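Local coordinates for protein N-acetyl-beta-D glucosaminidase (PDB 4ZM6) that probably removes N-acetylglucosamine units as a family 3 glycoside hydrolase and carries a GCN5-related glucosamine N-acetyltransferase region that binds acetyl-CoA, at residues H71-F76 against L336-L341; I13-M18 against Q328-V333; L75-D80 against L125-N130. All blocks are in the same frame, centred on the assembly; numbering follows the deposited sequence.

Contact 1: residues H71-F76 against L336-L341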
loop_
_atom_site.group_PDB
_atom_site.type_symbol
_atom_site.label_atom_id
_atom_site.label_comp_id
_atom_site.label_asym_id
_atom_site.label_seq_id
_atom_site.Cartn_x
_atom_site.Cartn_y
_atom_site.Cartn_z
ATOM N N HIS A 71 -38.389 -27.810 1.386
ATOM C CA HIS A 71 -37.471 -26.664 1.425
ATOM C C HIS A 71 -37.463 -25.942 0.089
ATOM O O HIS A 71 -37.489 -26.582 -0.965
ATOM C CB HIS A 71 -36.041 -27.109 1.729
ATOM C CG HIS A 71 -35.788 -27.390 3.174
ATOM N ND1 HIS A 71 -36.228 -28.536 3.796
ATOM C CD2 HIS A 71 -35.120 -26.681 4.114
ATOM C CE1 HIS A 71 -35.855 -28.517 5.062
ATOM N NE2 HIS A 71 -35.180 -27.403 5.281
ATOM N N LYS A 72 -37.408 -24.614 0.130
ATOM C CA LYS A 72 -37.311 -23.819 -1.091
ATOM C C LYS A 72 -35.941 -24.023 -1.750
ATOM O O LYS A 72 -35.858 -24.218 -2.965
ATOM C CB LYS A 72 -37.558 -22.335 -0.800
ATOM C CG LYS A 72 -37.866 -21.509 -2.040
ATOM C CD LYS A 72 -38.216 -20.070 -1.688
ATOM C CE LYS A 72 -38.307 -19.193 -2.929
ATOM N NZ LYS A 72 -38.292 -17.743 -2.585
ATOM N N ARG A 73 -34.880 -24.000 -0.940
ATOM C CA ARG A 73 -33.515 -24.186 -1.435
ATOM C C ARG A 73 -32.811 -25.352 -0.750
ATOM O O ARG A 73 -33.162 -25.708 0.375
ATOM C CB ARG A 73 -32.702 -22.917 -1.220
ATOM C CG ARG A 73 -33.156 -21.765 -2.088
ATOM C CD ARG A 73 -32.319 -20.527 -1.838
ATOM N NE ARG A 73 -32.874 -19.365 -2.526
ATOM C CZ ARG A 73 -33.919 -18.657 -2.100
ATOM N NH1 ARG A 73 -34.562 -18.982 -0.979
ATOM N NH2 ARG A 73 -34.334 -17.612 -2.811
ATOM N N PRO A 74 -31.802 -25.942 -1.421
ATOM C CA PRO A 74 -31.084 -27.078 -0.839
ATOM C C PRO A 74 -30.261 -26.705 0.384
ATOM O O PRO A 74 -29.940 -25.538 0.590
ATOM C CB PRO A 74 -30.160 -27.554 -1.974
ATOM C CG PRO A 74 -30.602 -26.839 -3.204
ATOM C CD PRO A 74 -31.292 -25.590 -2.758
ATOM N N LEU A 75 -29.946 -27.707 1.194
ATOM C CA LEU A 75 -29.098 -27.528 2.364
ATOM C C LEU A 75 -27.679 -27.144 1.977
ATOM O O LEU A 75 -27.201 -27.499 0.898
ATOM C CB LEU A 75 -29.028 -28.824 3.183
ATOM C CG LEU A 75 -30.315 -29.403 3.777
ATOM C CD1 LEU A 75 -29.991 -30.668 4.558
ATOM C CD2 LEU A 75 -31.019 -28.389 4.663
ATOM N N PHE A 76 -27.021 -26.410 2.870
ATOM C CA PHE A 76 -25.575 -26.283 2.851
ATOM C C PHE A 76 -25.036 -27.427 3.697
ATOM O O PHE A 76 -25.605 -27.749 4.736
ATOM C CB PHE A 76 -25.120 -24.943 3.447
ATOM C CG PHE A 76 -24.825 -23.876 2.424
ATOM C CD1 PHE A 76 -23.866 -24.085 1.440
ATOM C CD2 PHE A 76 -25.467 -22.644 2.474
ATOM C CE1 PHE A 76 -23.580 -23.100 0.505
ATOM C CE2 PHE A 76 -25.183 -21.655 1.545
ATOM C CZ PHE A 76 -24.240 -21.882 0.559
ATOM N N LEU A 336 -26.630 -16.215 -0.915
ATOM C CA LEU A 336 -25.491 -17.119 -0.805
ATOM C C LEU A 336 -25.830 -18.499 -1.357
ATOM O O LEU A 336 -25.047 -19.077 -2.106
ATOM C CB LEU A 336 -25.011 -17.227 0.648
ATOM C CG LEU A 336 -23.767 -18.095 0.894
ATOM C CD1 LEU A 336 -22.647 -17.750 -0.070
ATOM C CD2 LEU A 336 -23.276 -17.961 2.324
ATOM N N LYS A 337 -26.999 -19.019 -1.000
ATOM C CA LYS A 337 -27.462 -20.300 -1.539
ATOM C C LYS A 337 -27.661 -20.254 -3.056
ATOM O O LYS A 337 -27.278 -21.184 -3.760
ATOM C CB LYS A 337 -28.753 -20.753 -0.848
ATOM C CG LYS A 337 -28.531 -21.269 0.566
ATOM C CD LYS A 337 -29.692 -22.115 1.054
ATOM C CE LYS A 337 -29.391 -22.698 2.426
ATOM N NZ LYS A 337 -30.255 -23.864 2.748
ATOM N N ASP A 338 -28.245 -19.167 -3.555
ATOM C CA ASP A 338 -28.467 -18.999 -4.997
ATOM C C ASP A 338 -27.162 -18.931 -5.792
ATOM O O ASP A 338 -27.134 -19.284 -6.972
ATOM C CB ASP A 338 -29.305 -17.744 -5.280
ATOM C CG ASP A 338 -30.751 -17.885 -4.826
ATOM O OD1 ASP A 338 -31.254 -19.025 -4.753
ATOM O OD2 ASP A 338 -31.394 -16.855 -4.543
ATOM N N GLN A 339 -26.090 -18.472 -5.148
ATOM C CA GLN A 339 -24.777 -18.410 -5.784
ATOM C C GLN A 339 -24.197 -19.805 -6.025
ATOM O O GLN A 339 -23.530 -20.032 -7.030
ATOM C CB GLN A 339 -23.807 -17.572 -4.938
ATOM C CG GLN A 339 -22.544 -17.149 -5.683
ATOM C CD GLN A 339 -21.599 -16.289 -4.853
ATOM O OE1 GLN A 339 -20.380 -16.330 -5.044
ATOM N NE2 GLN A 339 -22.153 -15.502 -3.934
ATOM N N PHE A 340 -24.454 -20.733 -5.108
ATOM C CA PHE A 340 -23.803 -22.044 -5.132
ATOM C C PHE A 340 -24.733 -23.251 -5.302
ATOM O O PHE A 340 -24.271 -24.316 -5.712
ATOM C CB PHE A 340 -22.997 -22.234 -3.843
ATOM C CG PHE A 340 -21.792 -21.343 -3.735
ATOM C CD1 PHE A 340 -20.590 -21.705 -4.328
ATOM C CD2 PHE A 340 -21.852 -20.152 -3.026
ATOM C CE1 PHE A 340 -19.475 -20.894 -4.223
ATOM C CE2 PHE A 340 -20.740 -19.336 -2.918
ATOM C CZ PHE A 340 -19.549 -19.707 -3.518
ATOM N N LEU A 341 -26.020 -23.101 -4.991
ATOM C CA LEU A 341 -26.912 -24.256 -4.840
ATOM C C LEU A 341 -28.068 -24.269 -5.839
ATOM O O LEU A 341 -28.699 -23.248 -6.089
ATOM C CB LEU A 341 -27.469 -24.312 -3.410
ATOM C CG LEU A 341 -26.442 -24.194 -2.275
ATOM C CD1 LEU A 341 -27.125 -24.191 -0.918
ATOM C CD2 LEU A 341 -25.415 -25.311 -2.340
#
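K337, on the last turns of helix 323-340, reaches across to the loop that leads into strand 76-79 and ends on the carbonyl oxygen of P74. Its CB packs against CD of R73, 3.7 Å away. The next atom, CG, lies 3.5 Å from CE2 of F76, an approach oblique to the ring, while CD touches both the P74 carbonyl oxygen and CB of R73. Because the chain stays extended beyond CG (chi2 -161°), CE passes CD2 of F76 and carries NZ to within 2.7 Å of P74 O. The ammonium nitrogen sits above the plane of that carbonyl rather than on a lone pair, and it also bonds G40 O, just before strand 41-44.

The next helix residue, D338, pairs with R73. The two side chains meet obliquely, their flat groups 50° apart: NE of R73 lies 2.8 Å from OD1 of D338 in a bond of 160°, with the acceptor in the guanidinium plane but the nitrogen above the carboxylate plane. A second bond, from NH2 to OD2, is weak.

The rest of the contact is apolar. CD1 of L341, the first residue beyond the helix, stands over the centre of the F76 ring, 3.8 Å from its centroid, a CH-pi contact. CB of L341 slides past CG of P74, and L336 CG meets the rim atom CZ of F76 at 3.8 Å.

In the TIM-barrel domain expected of family 3 hydrolases, this fastens the helix end beside the start of a barrel strand. Two backbone carbonyls, P74 O and G40 O, compensate the K337 ammonium, which would otherwise be costly to bury; the attraction between R73 and solvent-exposed D338 is probably weakened by water.

Contact 2: residues I13-M18 against Q328-V333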
loop_
_atom_site.group_PDB
_atom_site.type_symbol
_atom_site.label_atom_id
_atom_site.label_comp_id
_atom_site.label_asym_id
_atom_site.label_seq_id
_atom_site.Cartn_x
_atom_site.Cartn_y
_atom_site.Cartn_z
ATOM N N ILE A 13 -36.635 -19.005 10.084
ATOM C CA ILE A 13 -35.406 -18.776 10.851
ATOM C C ILE A 13 -34.489 -20.012 10.943
ATOM O O ILE A 13 -33.385 -19.928 11.481
ATOM C CB ILE A 13 -35.741 -18.246 12.273
ATOM C CG1 ILE A 13 -34.540 -17.511 12.886
ATOM C CG2 ILE A 13 -36.227 -19.371 13.181
ATOM C CD1 ILE A 13 -34.857 -16.790 14.178
ATOM N N GLY A 14 -34.941 -21.156 10.432
ATOM C CA GLY A 14 -34.096 -22.348 10.344
ATOM C C GLY A 14 -32.918 -22.186 9.397
ATOM O O GLY A 14 -31.870 -22.804 9.593
ATOM N N GLN A 15 -33.086 -21.347 8.375
ATOM C CA GLN A 15 -32.017 -21.064 7.412
ATOM C C GLN A 15 -30.798 -20.394 8.071
ATOM O O GLN A 15 -29.685 -20.475 7.546
ATOM C CB GLN A 15 -32.535 -20.186 6.256
ATOM C CG GLN A 15 -33.652 -20.795 5.406
ATOM C CD GLN A 15 -33.213 -21.997 4.574
ATOM O OE1 GLN A 15 -33.092 -23.112 5.082
ATOM N NE2 GLN A 15 -33.004 -21.775 3.281
ATOM N N LEU A 16 -31.014 -19.752 9.223
ATOM C CA LEU A 16 -29.955 -19.048 9.957
ATOM C C LEU A 16 -29.124 -19.943 10.886
ATOM O O LEU A 16 -28.397 -19.431 11.740
ATOM C CB LEU A 16 -30.556 -17.890 10.774
ATOM C CG LEU A 16 -30.803 -16.568 10.045
ATOM C CD1 LEU A 16 -31.460 -16.779 8.692
ATOM C CD2 LEU A 16 -31.621 -15.620 10.911
ATOM N N LEU A 17 -29.206 -21.263 10.722
ATOM C CA LEU A 17 -28.466 -22.178 11.594
ATOM C C LEU A 17 -27.636 -23.218 10.856
ATOM O O LEU A 17 -27.891 -23.535 9.693
ATOM C CB LEU A 17 -29.413 -22.891 12.564
ATOM C CG LEU A 17 -29.576 -22.216 13.928
ATOM C CD1 LEU A 17 -30.781 -21.284 13.935
ATOM C CD2 LEU A 17 -29.695 -23.272 15.015
ATOM N N MET A 18 -26.642 -23.736 11.574
ATOM C CA MET A 18 -25.750 -24.778 11.087
ATOM C C MET A 18 -25.488 -25.724 12.250
ATOM O O MET A 18 -24.994 -25.297 13.297
ATOM C CB MET A 18 -24.434 -24.171 10.596
ATOM C CG MET A 18 -23.481 -25.171 9.956
ATOM S SD MET A 18 -21.972 -24.401 9.335
ATOM C CE MET A 18 -22.624 -23.437 7.974
ATOM N N GLN A 328 -33.259 -9.261 6.420
ATOM C CA GLN A 328 -32.010 -8.979 5.704
ATOM C C GLN A 328 -31.014 -10.128 5.814
ATOM O O GLN A 328 -30.285 -10.400 4.866
ATOM C CB GLN A 328 -31.359 -7.699 6.231
ATOM C CG GLN A 328 -32.120 -6.427 5.896
ATOM C CD GLN A 328 -31.791 -5.291 6.845
ATOM O OE1 GLN A 328 -32.678 -4.731 7.485
ATOM N NE2 GLN A 328 -30.511 -4.957 6.954
ATOM N N SER A 329 -30.978 -10.788 6.972
ATOM C CA SER A 329 -30.142 -11.975 7.162
ATOM C C SER A 329 -30.608 -13.132 6.279
ATOM O O SER A 329 -29.799 -13.776 5.615
ATOM C CB SER A 329 -30.144 -12.408 8.631
ATOM O OG SER A 329 -29.660 -11.375 9.470
ATOM N N LEU A 330 -31.914 -13.385 6.273
ATOM C CA LEU A 330 -32.507 -14.428 5.428
ATOM C C LEU A 330 -32.309 -14.135 3.939
ATOM O O LEU A 330 -32.168 -15.052 3.130
ATOM C CB LEU A 330 -33.999 -14.570 5.741
ATOM C CG LEU A 330 -34.295 -15.186 7.112
ATOM C CD1 LEU A 330 -35.673 -14.787 7.623
ATOM C CD2 LEU A 330 -34.160 -16.699 7.040
ATOM N N GLN A 331 -32.312 -12.851 3.597
ATOM C CA GLN A 331 -31.998 -12.383 2.246
ATOM C C GLN A 331 -30.545 -12.723 1.859
ATOM O O GLN A 331 -30.293 -13.225 0.760
ATOM C CB GLN A 331 -32.262 -10.864 2.156
ATOM C CG GLN A 331 -31.692 -10.134 0.944
ATOM C CD GLN A 331 -32.654 -10.059 -0.231
ATOM O OE1 GLN A 331 -32.794 -9.008 -0.866
ATOM N NE2 GLN A 331 -33.320 -11.173 -0.532
ATOM N N ARG A 332 -29.604 -12.449 2.762
ATOM C CA ARG A 332 -28.183 -12.726 2.521
ATOM C C ARG A 332 -27.908 -14.218 2.370
ATOM O O ARG A 332 -27.059 -14.622 1.568
ATOM C CB ARG A 332 -27.314 -12.165 3.651
ATOM C CG ARG A 332 -27.207 -10.648 3.674
ATOM C CD ARG A 332 -26.200 -10.189 4.717
ATOM N NE ARG A 332 -26.345 -8.774 5.081
ATOM C CZ ARG A 332 -26.989 -8.311 6.156
ATOM N NH1 ARG A 332 -27.576 -9.132 7.021
ATOM N NH2 ARG A 332 -27.043 -7.004 6.372
ATOM N N VAL A 333 -28.625 -15.027 3.147
ATOM C CA VAL A 333 -28.478 -16.483 3.097
ATOM C C VAL A 333 -29.110 -17.056 1.827
ATOM O O VAL A 333 -28.614 -18.037 1.276
ATOM C CB VAL A 333 -29.097 -17.154 4.338
ATOM C CG1 VAL A 333 -28.983 -18.672 4.248
ATOM C CG2 VAL A 333 -28.420 -16.642 5.599
#
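L16 lays its two methyls against helix 323-340: CD1 is 4.3 Å from CG2 of V333, and CD2 is 4.2 Å from CB of S329. Its CG is anti to its own carbonyl carbon (chi1 -83°), which brings the end of the side chain nearer the helix although its CB does not point at it. On the neighbouring residue, CB of Q15 rests 3.9 Å from L330 CD2. L16 also meets L330, but the modelled approach of their methyls is too close to be trusted in detail.

The family 3 N-terminal domain belongs to the TIM-barrel clan, and here the turn leading into its first strand is covered by helix 323-340, which comes after strand 296-298 and helix 304-318. The backbone of L16 and M18 bonds to A296, so the turn is tied to strand 296-298 as well as packed on the helix.

Backbone and polar atoms add little between the segments: CG1 of V333 lies 3.8 Å from the carbonyl oxygen of Q15, a van der Waals contact. S329 OG bonds E325 O one turn earlier in its own helix and D294 OD1 outside the helix, just before strand 296-298; the same carboxylate oxygen of D294 forms a salt bridge with R332.

Contact 3: residues L75-D80 against L125-N130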
loop_
_atom_site.group_PDB
_atom_site.type_symbol
_atom_site.label_atom_id
_atom_site.label_comp_id
_atom_site.label_asym_id
_atom_site.label_seq_id
_atom_site.Cartn_x
_atom_site.Cartn_y
_atom_site.Cartn_z
ATOM N N LEU A 75 -29.946 -27.707 1.194
ATOM C CA LEU A 75 -29.098 -27.528 2.364
ATOM C C LEU A 75 -27.679 -27.144 1.977
ATOM O O LEU A 75 -27.201 -27.499 0.898
ATOM C CB LEU A 75 -29.028 -28.824 3.183
ATOM C CG LEU A 75 -30.315 -29.403 3.777
ATOM C CD1 LEU A 75 -29.991 -30.668 4.558
ATOM C CD2 LEU A 75 -31.019 -28.389 4.663
ATOM N N PHE A 76 -27.021 -26.410 2.870
ATOM C CA PHE A 76 -25.575 -26.283 2.851
ATOM C C PHE A 76 -25.036 -27.427 3.697
ATOM O O PHE A 76 -25.605 -27.749 4.736
ATOM C CB PHE A 76 -25.120 -24.943 3.447
ATOM C CG PHE A 76 -24.825 -23.876 2.424
ATOM C CD1 PHE A 76 -23.866 -24.085 1.440
ATOM C CD2 PHE A 76 -25.467 -22.644 2.474
ATOM C CE1 PHE A 76 -23.580 -23.100 0.505
ATOM C CE2 PHE A 76 -25.183 -21.655 1.545
ATOM C CZ PHE A 76 -24.240 -21.882 0.559
ATOM N N ILE A 77 -23.947 -28.037 3.245
ATOM C CA ILE A 77 -23.264 -29.084 3.999
ATOM C C ILE A 77 -21.800 -28.671 4.161
ATOM O O ILE A 77 -20.976 -28.869 3.263
ATOM C CB ILE A 77 -23.381 -30.447 3.290
ATOM C CG1 ILE A 77 -24.857 -30.830 3.144
ATOM C CG2 ILE A 77 -22.622 -31.529 4.052
ATOM C CD1 ILE A 77 -25.084 -32.159 2.451
ATOM N N ALA A 78 -21.490 -28.098 5.319
ATOM C CA ALA A 78 -20.188 -27.493 5.567
ATOM C C ALA A 78 -19.205 -28.456 6.225
ATOM O O ALA A 78 -19.584 -29.543 6.657
ATOM C CB ALA A 78 -20.357 -26.248 6.424
ATOM N N VAL A 79 -17.943 -28.037 6.294
ATOM C CA VAL A 79 -16.879 -28.837 6.893
ATOM C C VAL A 79 -15.629 -27.981 7.156
ATOM O O VAL A 79 -15.351 -27.034 6.419
ATOM C CB VAL A 79 -16.520 -30.037 5.985
ATOM C CG1 VAL A 79 -15.777 -29.582 4.737
ATOM C CG2 VAL A 79 -15.696 -31.062 6.744
ATOM N N ASP A 80 -14.887 -28.315 8.209
ATOM C CA ASP A 80 -13.604 -27.671 8.501
ATOM C C ASP A 80 -12.468 -28.383 7.775
ATOM O O ASP A 80 -11.768 -29.197 8.378
ATOM C CB ASP A 80 -13.299 -27.726 10.003
ATOM C CG ASP A 80 -13.981 -26.646 10.784
ATOM O OD1 ASP A 80 -13.742 -25.458 10.493
ATOM O OD2 ASP A 80 -14.731 -26.990 11.716
ATOM N N LEU A 125 -18.322 -35.203 -3.317
ATOM C CA LEU A 125 -18.835 -35.897 -2.130
ATOM C C LEU A 125 -20.108 -35.265 -1.552
ATOM O O LEU A 125 -20.771 -35.874 -0.713
ATOM C CB LEU A 125 -17.762 -35.957 -1.037
ATOM C CG LEU A 125 -16.446 -36.662 -1.385
ATOM C CD1 LEU A 125 -15.491 -36.632 -0.200
ATOM C CD2 LEU A 125 -16.685 -38.094 -1.844
ATOM N N GLY A 126 -20.439 -34.048 -1.980
ATOM C CA GLY A 126 -21.633 -33.356 -1.505
ATOM C C GLY A 126 -21.355 -32.191 -0.570
ATOM O O GLY A 126 -22.291 -31.494 -0.172
ATOM N N MET A 127 -20.086 -31.978 -0.204
ATOM C CA MET A 127 -19.697 -30.775 0.546
ATOM C C MET A 127 -19.688 -29.571 -0.368
ATOM O O MET A 127 -19.081 -29.601 -1.436
ATOM C CB MET A 127 -18.312 -30.897 1.186
ATOM C CG MET A 127 -18.347 -31.332 2.632
ATOM S SD MET A 127 -18.758 -33.075 2.734
ATOM C CE MET A 127 -17.181 -33.816 2.318
ATOM N N ASN A 128 -20.339 -28.505 0.078
ATOM C CA ASN A 128 -20.480 -27.294 -0.712
ATOM C C ASN A 128 -20.248 -26.032 0.124
ATOM O O ASN A 128 -20.803 -24.971 -0.165
ATOM C CB ASN A 128 -21.864 -27.280 -1.372
ATOM C CG ASN A 128 -22.990 -27.560 -0.390
ATOM O OD1 ASN A 128 -22.778 -27.638 0.823
ATOM N ND2 ASN A 128 -24.196 -27.716 -0.912
ATOM N N TRP A 129 -19.418 -26.159 1.156
ATOM C CA TRP A 129 -19.046 -25.034 2.011
ATOM C C TRP A 129 -17.869 -25.447 2.885
ATOM O O TRP A 129 -18.039 -26.167 3.863
ATOM C CB TRP A 129 -20.215 -24.591 2.901
ATOM C CG TRP A 129 -19.984 -23.283 3.634
ATOM C CD1 TRP A 129 -18.785 -22.673 3.890
ATOM C CD2 TRP A 129 -20.984 -22.446 4.223
ATOM N NE1 TRP A 129 -18.984 -21.509 4.583
ATOM C CE2 TRP A 129 -20.323 -21.346 4.803
ATOM C CE3 TRP A 129 -22.376 -22.517 4.312
ATOM C CZ2 TRP A 129 -21.003 -20.328 5.463
ATOM C CZ3 TRP A 129 -23.057 -21.505 4.969
ATOM C CH2 TRP A 129 -22.368 -20.425 5.538
ATOM N N ASN A 130 -16.677 -24.986 2.534
ATOM C CA ASN A 130 -15.514 -25.218 3.365
ATOM C C ASN A 130 -15.332 -24.038 4.321
ATOM O O ASN A 130 -15.241 -22.885 3.890
ATOM C CB ASN A 130 -14.272 -25.415 2.501
ATOM C CG ASN A 130 -13.087 -25.945 3.291
ATOM O OD1 ASN A 130 -13.163 -26.134 4.510
ATOM N ND2 ASN A 130 -11.977 -26.185 2.595
#
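V79 pairs with N130 where strand 76-79 and the short strand 129-130 run parallel in the sheet of the barrel-like N-terminal domain, joined through helix 108-125 by a beta-alpha-beta crossover. Backbone bonding is sparse: N128 N reaches I77 O at 3.3 Å, and V79 N gives a weak bond to W129 O.

A side chain takes up the next position. N128 OD1 accepts from I77 N at 2.7 Å, almost straight (168°), in the carbonyl plane and on a lone pair. Its CG lies between its own backbone N and carbonyl carbon (chi1 50°), folding the amide back along the strand to this N-H.

Aromatic contact lies on the side of A78. The six-membered ring of W129 presents its edge to the face of F76 in a T-shaped pair, planes at 67° and centroids 4.7 Å apart. At the edge of the F76 ring sits the carbonyl oxygen of N128. The indole NE1 is bonded to S177, and A78 CB packs on W129 CB.

I77 CB touches the carbonyl oxygen of G126, the glycine that leaves helix 108-125 with positive phi.

On the side of V79 and N130, the V79 side chain crosses M127 at about a right angle, CG1 against CG at 3.8 Å.

How the contacts relate
All three contacts are largely buried and belong to the same N-terminal region. Contacts 1 and 2 use successive parts of helix 323-340 and touch where K337 packs beside Q15. Contacts 1 and 3 share L75 and F76, and the F76 ring is covered on one face by L341 in contact 1 and on the opposite face by W129 in contact 3. Contact 3 joins two strands within the sheet and relies on backbone and amide bonds plus aromatic packing. Contact 2, from helix to the turn before a strand, is almost wholly apolar. Contact 1 alone brings charged groups across, with its exposed D338 at the margin. M18 of contact 2 packs against W129 and A78 of contact 3.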